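Local coordinates for Lys-gingipain W83 (Porphyromonas gingivalis, PDB 3KM5), which cleaves proteins after lysine as a secreted protease that may act as a virulence factor, represented here by its K2 cleaved adhesin domain, a type haemolytic when isolated, at residues T23-G28 and P65-I70; V53-W58 and F158-C163. All blocks are in the same frame, centred on the assembly; numbering follows the deposited sequence.

Both interactions lie in one calcium-binding jelly-roll domain, their centres about 8 Å apart. Along the chain the segments alternate: 23-28, 53-58, 65-70, 158-163. Interaction 1 joins two neighbouring strands of the five-stranded antiparallel sheet, edge strand 22-25 and strand 66-70. Interaction 2 runs between the sheets, from strand 51-56 of the six-stranded sheet to strand 155-161, which borders 66-70 in the other. The two contacts also touch directly. Asp66 OD1 makes a salt bridge with Arg159 NE, and Asn67 ND2 probably donates a hydrogen bond to Ser55 OG. The calcium ligand Asn67 therefore connects the metal site at the sheet edge to the buried polar contact between the sheets.

Interaction 1 of 2, residues T23-G28 and P65-I70; sequences TIDADG and PDNYLI. With CA (calcium ion), chain C.
Two different first torsions bring Asp25 OD1 and Asn67 OD1 to the same calcium ion. Asp25 has CG anti to the backbone N (chi1 172°), whereas Asn67 has CG anti to the carbonyl carbon (chi1 -58°). The two side chains lie side by side and point the same way, with carboxylate and amide planes 59° apart. Asp25 OD1 binds calcium at 2.3 Å and Asn67 OD1 at 2.4 Å. Asp27 reaches the ion with both oxygens, unequally: OD1 is at 2.4 Å and OD2 at 2.8 Å. A water, Asp29 OD1 and the backbone O of Gln31 complete the site. Asp27 OD1 also accepts the backbone N-H of Asp66 at 2.8 Å, from above the carboxylate plane. Asp25 and Asn67 are held at their other ends as well: Asp25 OD2 takes the N-H of Gly30, and Ser55 is the probable partner of the amide nitrogen.

The site closes the end of an antiparallel strand pair at the edge of the jelly roll's five-stranded sheet. Ile24 and Tyr68 form its hydrogen-bonded pair, with Ile24 N to Tyr68 O at 3.0 Å and Tyr68 N to Ile24 O at 2.9 Å. Thr23 with Leu69 and Asp25 with Asn67 are the flanking non-hydrogen-bonded pairs. Beyond Asp25 the chain turns. Ala26 N makes a weak bond to Asp66 O, which Asp27 N also meets weakly.

On the face opposite the metal the contact is apolar. Ile24 CD1 lies over one face of the Tyr68 ring and packs on Ile70 CD1 at 3.6 Å. Ala26 CB meets the ring at its edge, near CE2.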
loop_
_atom_site.group_PDB
_atom_site.type_symbol
_atom_site.label_atom_id
_atom_site.label_comp_id
_atom_site.label_asym_id
_atom_site.label_seq_id
_atom_site.Cartn_x
_atom_site.Cartn_y
_atom_site.Cartn_z
ATOM N N THR A 23 1.557 -5.578 10.269
ATOM C CA THR A 23 2.373 -4.500 9.797
ATOM C C THR A 23 3.643 -4.419 10.631
ATOM O O THR A 23 3.700 -4.870 11.783
ATOM C CB THR A 23 1.667 -3.145 9.884
ATOM O OG1 THR A 23 1.442 -2.815 11.265
ATOM C CG2 THR A 23 0.334 -3.112 9.141
ATOM N N ILE A 24 4.658 -3.864 9.994
ATOM C CA ILE A 24 5.923 -3.490 10.640
ATOM C C ILE A 24 6.242 -2.021 10.330
ATOM O O ILE A 24 6.272 -1.593 9.151
ATOM C CB ILE A 24 7.116 -4.367 10.199
ATOM C CG1 ILE A 24 6.803 -5.857 10.338
ATOM C CG2 ILE A 24 8.371 -4.015 11.035
ATOM C CD1 ILE A 24 7.891 -6.765 9.744
ATOM N N ASP A 25 6.450 -1.241 11.384
ATOM C CA ASP A 25 6.998 0.119 11.260
ATOM C C ASP A 25 8.518 0.024 11.382
ATOM O O ASP A 25 9.044 0.303 12.457
ATOM C CB ASP A 25 6.420 0.968 12.393
ATOM C CG ASP A 25 7.053 2.336 12.504
ATOM O OD1 ASP A 25 7.517 2.872 11.471
ATOM O OD2 ASP A 25 7.092 2.873 13.626
ATOM N N ALA A 26 9.217 -0.469 10.365
ATOM C CA ALA A 26 10.614 -0.812 10.537
ATOM C C ALA A 26 11.504 0.412 10.724
ATOM O O ALA A 26 12.516 0.303 11.427
ATOM C CB ALA A 26 11.072 -1.664 9.354
ATOM N N ASP A 27 11.152 1.567 10.162
ATOM C CA ASP A 27 11.971 2.769 10.387
ATOM C C ASP A 27 11.779 3.315 11.801
ATOM O O ASP A 27 12.635 4.065 12.296
ATOM C CB ASP A 27 11.633 3.850 9.392
ATOM C CG ASP A 27 10.164 4.170 9.399
ATOM O OD1 ASP A 27 9.354 3.341 8.912
ATOM O OD2 ASP A 27 9.798 5.195 9.953
ATOM N N GLY A 28 10.648 2.987 12.449
ATOM C CA GLY A 28 10.436 3.390 13.840
ATOM C C GLY A 28 9.831 4.735 14.111
ATOM O O GLY A 28 9.907 5.208 15.249
ATOM N N PRO A 65 9.857 6.544 5.220
ATOM C CA PRO A 65 9.272 5.274 5.627
ATOM C C PRO A 65 10.090 4.024 5.337
ATOM O O PRO A 65 10.906 3.980 4.417
ATOM C CB PRO A 65 7.987 5.212 4.782
ATOM C CG PRO A 65 8.305 6.053 3.577
ATOM C CD PRO A 65 9.056 7.183 4.165
ATOM N N ASP A 66 9.855 3.015 6.148
ATOM C CA ASP A 66 10.195 1.627 5.848
ATOM C C ASP A 66 9.115 0.765 6.491
ATOM O O ASP A 66 9.286 0.217 7.589
ATOM C CB ASP A 66 11.617 1.274 6.302
ATOM C CG ASP A 66 12.052 -0.116 5.826
ATOM O OD1 ASP A 66 11.278 -0.758 5.104
ATOM O OD2 ASP A 66 13.124 -0.622 6.241
ATOM N N ASN A 67 7.975 0.739 5.812
ATOM C CA ASN A 67 6.753 0.204 6.363
ATOM C C ASN A 67 6.353 -1.060 5.617
ATOM O O ASN A 67 6.238 -1.064 4.383
ATOM C CB ASN A 67 5.593 1.213 6.231
ATOM C CG ASN A 67 5.862 2.537 6.889
ATOM O OD1 ASN A 67 6.576 2.611 7.878
ATOM N ND2 ASN A 67 5.202 3.583 6.392
ATOM N N TYR A 68 6.157 -2.160 6.351
ATOM C CA TYR A 68 5.711 -3.437 5.769
ATOM C C TYR A 68 4.244 -3.724 6.055
ATOM O O TYR A 68 3.784 -3.619 7.186
ATOM C CB TYR A 68 6.540 -4.605 6.348
ATOM C CG TYR A 68 8.026 -4.666 6.037
ATOM C CD1 TYR A 68 8.554 -5.711 5.265
ATOM C CD2 TYR A 68 8.879 -3.778 6.597
ATOM C CE1 TYR A 68 9.901 -5.819 5.029
ATOM C CE2 TYR A 68 10.255 -3.878 6.357
ATOM C CZ TYR A 68 10.734 -4.899 5.584
ATOM O OH TYR A 68 12.115 -4.967 5.379
ATOM N N LEU A 69 3.580 -4.155 5.020
ATOM C CA LEU A 69 2.205 -4.652 5.084
ATOM C C LEU A 69 2.258 -6.128 4.684
ATOM O O LEU A 69 2.604 -6.438 3.541
ATOM C CB LEU A 69 1.320 -3.857 4.132
ATOM C CG LEU A 69 -0.119 -4.359 3.961
ATOM C CD1 LEU A 69 -0.863 -4.154 5.234
ATOM C CD2 LEU A 69 -0.778 -3.585 2.883
ATOM N N ILE A 70 1.908 -7.020 5.605
ATOM C CA ILE A 70 2.129 -8.459 5.464
ATOM C C ILE A 70 0.826 -9.261 5.484
ATOM O O ILE A 70 -0.006 -9.133 6.390
ATOM C CB ILE A 70 3.072 -8.971 6.595
ATOM C CG1 ILE A 70 4.377 -8.182 6.571
ATOM C CG2 ILE A 70 3.380 -10.467 6.475
ATOM C CD1 ILE A 70 5.320 -8.404 7.796
HETATM CA CA CA C . 7.195 4.178 9.622
HETATM O O HOH W 1 7.153 6.011 8.005
#

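Interaction 2 of 2, residues V53-W58 and F158-C163; sequences VSSFSW and FRHYNC
His160 is the centre of this contact, and Ser55 and Ser57 are its main partners. Ser55 OG lies in the plane of the imidazole, at its edge, 2.7 Å from His160 ND1. Either atom could be the donor of this hydrogen bond. Both side chains extend anti to their own backbone N (Ser55 chi1 178°, His160 chi1 180°), which carries the hydroxyl and the ring toward each other. The same hydroxyl probably also bonds to the calcium ligand Asn67.

The CE1 corner of the ring reaches along strand 51-56. His160 CE1 is 3.4 Å from Ser55 O and 3.5 Å from Phe56 C, the latter near the ring plane. The side chain of Phe56 leaves its backbone on the side away from the histidine. The contact crosses the interior of the jelly roll, from strand 51-56 in one sheet to strand 155-161 in the other. The nearest CA atoms, those of Ser55 and His160, are 6.9 Å apart. No backbone hydrogen bond spans this gap; the side chains bridge it.

Just past the strand, Ser57 places CB 4.1 Å from His160 CE1. Its hydroxyl turns to Asp93 and to the N-H of Leu166. Asp93 OD1 is hydrogen-bonded to His160 NE2 as well, so both ring nitrogens have partners, which should fix the rotation of the buried imidazole. At the far end, Cys163 SG packs against Ser57 CB at 4.3 Å.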
loop_
_atom_site.group_PDB
_atom_site.type_symbol
_atom_site.label_atom_id
_atom_site.label_comp_id
_atom_site.label_asym_id
_atom_site.label_seq_id
_atom_site.Cartn_x
_atom_site.Cartn_y
_atom_site.Cartn_z
ATOM N N VAL A 53 -5.813 0.735 1.559
ATOM C CA VAL A 53 -4.748 0.812 2.572
ATOM C C VAL A 53 -3.705 1.856 2.091
ATOM O O VAL A 53 -3.530 2.041 0.873
ATOM C CB VAL A 53 -4.143 -0.572 2.865
ATOM C CG1 VAL A 53 -3.240 -1.053 1.707
ATOM C CG2 VAL A 53 -3.430 -0.618 4.238
ATOM N N SER A 54 -3.018 2.512 3.028
ATOM C CA SER A 54 -2.193 3.692 2.697
ATOM C C SER A 54 -0.931 3.668 3.520
ATOM O O SER A 54 -0.916 3.171 4.640
ATOM C CB SER A 54 -2.966 4.971 3.048
ATOM O OG SER A 54 -3.116 5.101 4.461
ATOM N N SER A 55 0.116 4.257 2.948
ATOM C CA SER A 55 1.351 4.558 3.655
ATOM C C SER A 55 1.907 5.889 3.094
ATOM O O SER A 55 1.872 6.144 1.905
ATOM C CB SER A 55 2.355 3.408 3.489
ATOM O OG SER A 55 3.599 3.725 4.140
ATOM N N PHE A 56 2.356 6.738 3.984
ATOM C CA PHE A 56 2.752 8.105 3.637
ATOM C C PHE A 56 4.276 8.338 3.672
ATOM O O PHE A 56 4.997 7.864 4.568
ATOM C CB PHE A 56 2.042 9.100 4.578
ATOM C CG PHE A 56 0.572 9.157 4.344
ATOM C CD1 PHE A 56 0.024 10.120 3.528
ATOM C CD2 PHE A 56 -0.272 8.197 4.868
ATOM C CE1 PHE A 56 -1.319 10.169 3.300
ATOM C CE2 PHE A 56 -1.624 8.227 4.651
ATOM C CZ PHE A 56 -2.162 9.209 3.840
ATOM N N SER A 57 4.789 9.119 2.716
ATOM C CA SER A 57 6.125 9.719 2.843
ATOM C C SER A 57 6.009 11.217 3.135
ATOM O O SER A 57 7.057 11.859 3.325
ATOM C CB SER A 57 6.977 9.465 1.620
ATOM O OG SER A 57 6.467 10.094 0.480
ATOM N N TRP A 58 4.793 11.765 3.136
ATOM C CA TRP A 58 4.481 13.107 3.687
ATOM C C TRP A 58 3.087 13.024 4.262
ATOM O O TRP A 58 2.142 12.671 3.545
ATOM C CB TRP A 58 4.504 14.222 2.629
ATOM C CG TRP A 58 4.288 15.596 3.247
ATOM C CD1 TRP A 58 5.263 16.448 3.723
ATOM C CD2 TRP A 58 3.038 16.230 3.514
ATOM N NE1 TRP A 58 4.681 17.583 4.239
ATOM C CE2 TRP A 58 3.321 17.477 4.132
ATOM C CE3 TRP A 58 1.703 15.882 3.285
ATOM C CZ2 TRP A 58 2.314 18.369 4.520
ATOM C CZ3 TRP A 58 0.704 16.766 3.665
ATOM C CH2 TRP A 58 1.014 17.995 4.283
ATOM N N PHE A 158 4.006 -5.876 1.152
ATOM C CA PHE A 158 4.221 -4.636 0.408
ATOM C C PHE A 158 5.017 -3.726 1.331
ATOM O O PHE A 158 4.653 -3.500 2.504
ATOM C CB PHE A 158 2.877 -3.992 0.036
ATOM C CG PHE A 158 2.085 -4.797 -0.898
ATOM C CD1 PHE A 158 2.123 -4.526 -2.264
ATOM C CD2 PHE A 158 1.264 -5.802 -0.442
ATOM C CE1 PHE A 158 1.392 -5.286 -3.163
ATOM C CE2 PHE A 158 0.523 -6.563 -1.328
ATOM C CZ PHE A 158 0.575 -6.293 -2.707
ATOM N N ARG A 159 6.120 -3.201 0.807
ATOM C CA ARG A 159 7.080 -2.446 1.599
ATOM C C ARG A 159 7.231 -1.075 0.980
ATOM O O ARG A 159 7.704 -0.963 -0.143
ATOM C CB ARG A 159 8.421 -3.173 1.653
ATOM C CG ARG A 159 9.440 -2.502 2.568
ATOM C CD ARG A 159 10.760 -3.198 2.403
ATOM N NE ARG A 159 11.839 -2.604 3.178
ATOM C CZ ARG A 159 13.118 -2.956 3.096
ATOM N NH1 ARG A 159 13.506 -3.912 2.242
ATOM N NH2 ARG A 159 14.005 -2.347 3.860
ATOM N N HIS A 160 6.806 -0.036 1.688
ATOM C CA HIS A 160 6.979 1.344 1.253
ATOM C C HIS A 160 8.280 1.819 1.881
ATOM O O HIS A 160 8.400 1.914 3.114
ATOM C CB HIS A 160 5.765 2.188 1.723
ATOM C CG HIS A 160 5.793 3.639 1.342
ATOM N ND1 HIS A 160 5.118 4.586 2.082
ATOM C CD2 HIS A 160 6.343 4.301 0.283
ATOM C CE1 HIS A 160 5.200 5.755 1.473
ATOM N NE2 HIS A 160 5.956 5.615 0.396
ATOM N N TYR A 161 9.273 2.105 1.048
ATOM C CA TYR A 161 10.599 2.391 1.558
ATOM C C TYR A 161 11.434 3.056 0.506
ATOM O O TYR A 161 11.011 3.189 -0.627
ATOM C CB TYR A 161 11.266 1.102 2.061
ATOM C CG TYR A 161 11.992 0.249 1.045
ATOM C CD1 TYR A 161 13.331 -0.056 1.231
ATOM C CD2 TYR A 161 11.356 -0.272 -0.073
ATOM C CE1 TYR A 161 14.014 -0.808 0.328
ATOM C CE2 TYR A 161 12.031 -1.043 -0.955
ATOM C CZ TYR A 161 13.366 -1.308 -0.764
ATOM O OH TYR A 161 14.090 -2.099 -1.656
ATOM N N ASN A 162 12.636 3.480 0.899
ATOM C CA ASN A 162 13.598 4.035 -0.069
ATOM C C ASN A 162 13.054 5.278 -0.778
ATOM O O ASN A 162 13.292 5.466 -1.973
ATOM C CB ASN A 162 14.056 2.973 -1.097
ATOM C CG ASN A 162 15.278 2.222 -0.672
ATOM O OD1 ASN A 162 15.689 2.249 0.500
ATOM N ND2 ASN A 162 15.886 1.531 -1.631
ATOM N N CYS A 163 12.352 6.139 -0.033
ATOM C CA CYS A 163 11.784 7.384 -0.567
ATOM C C CYS A 163 11.488 8.312 0.613
ATOM O O CYS A 163 11.427 7.888 1.759
ATOM C CB CYS A 163 10.520 7.159 -1.410
ATOM S SG CYS A 163 9.138 6.419 -0.514
#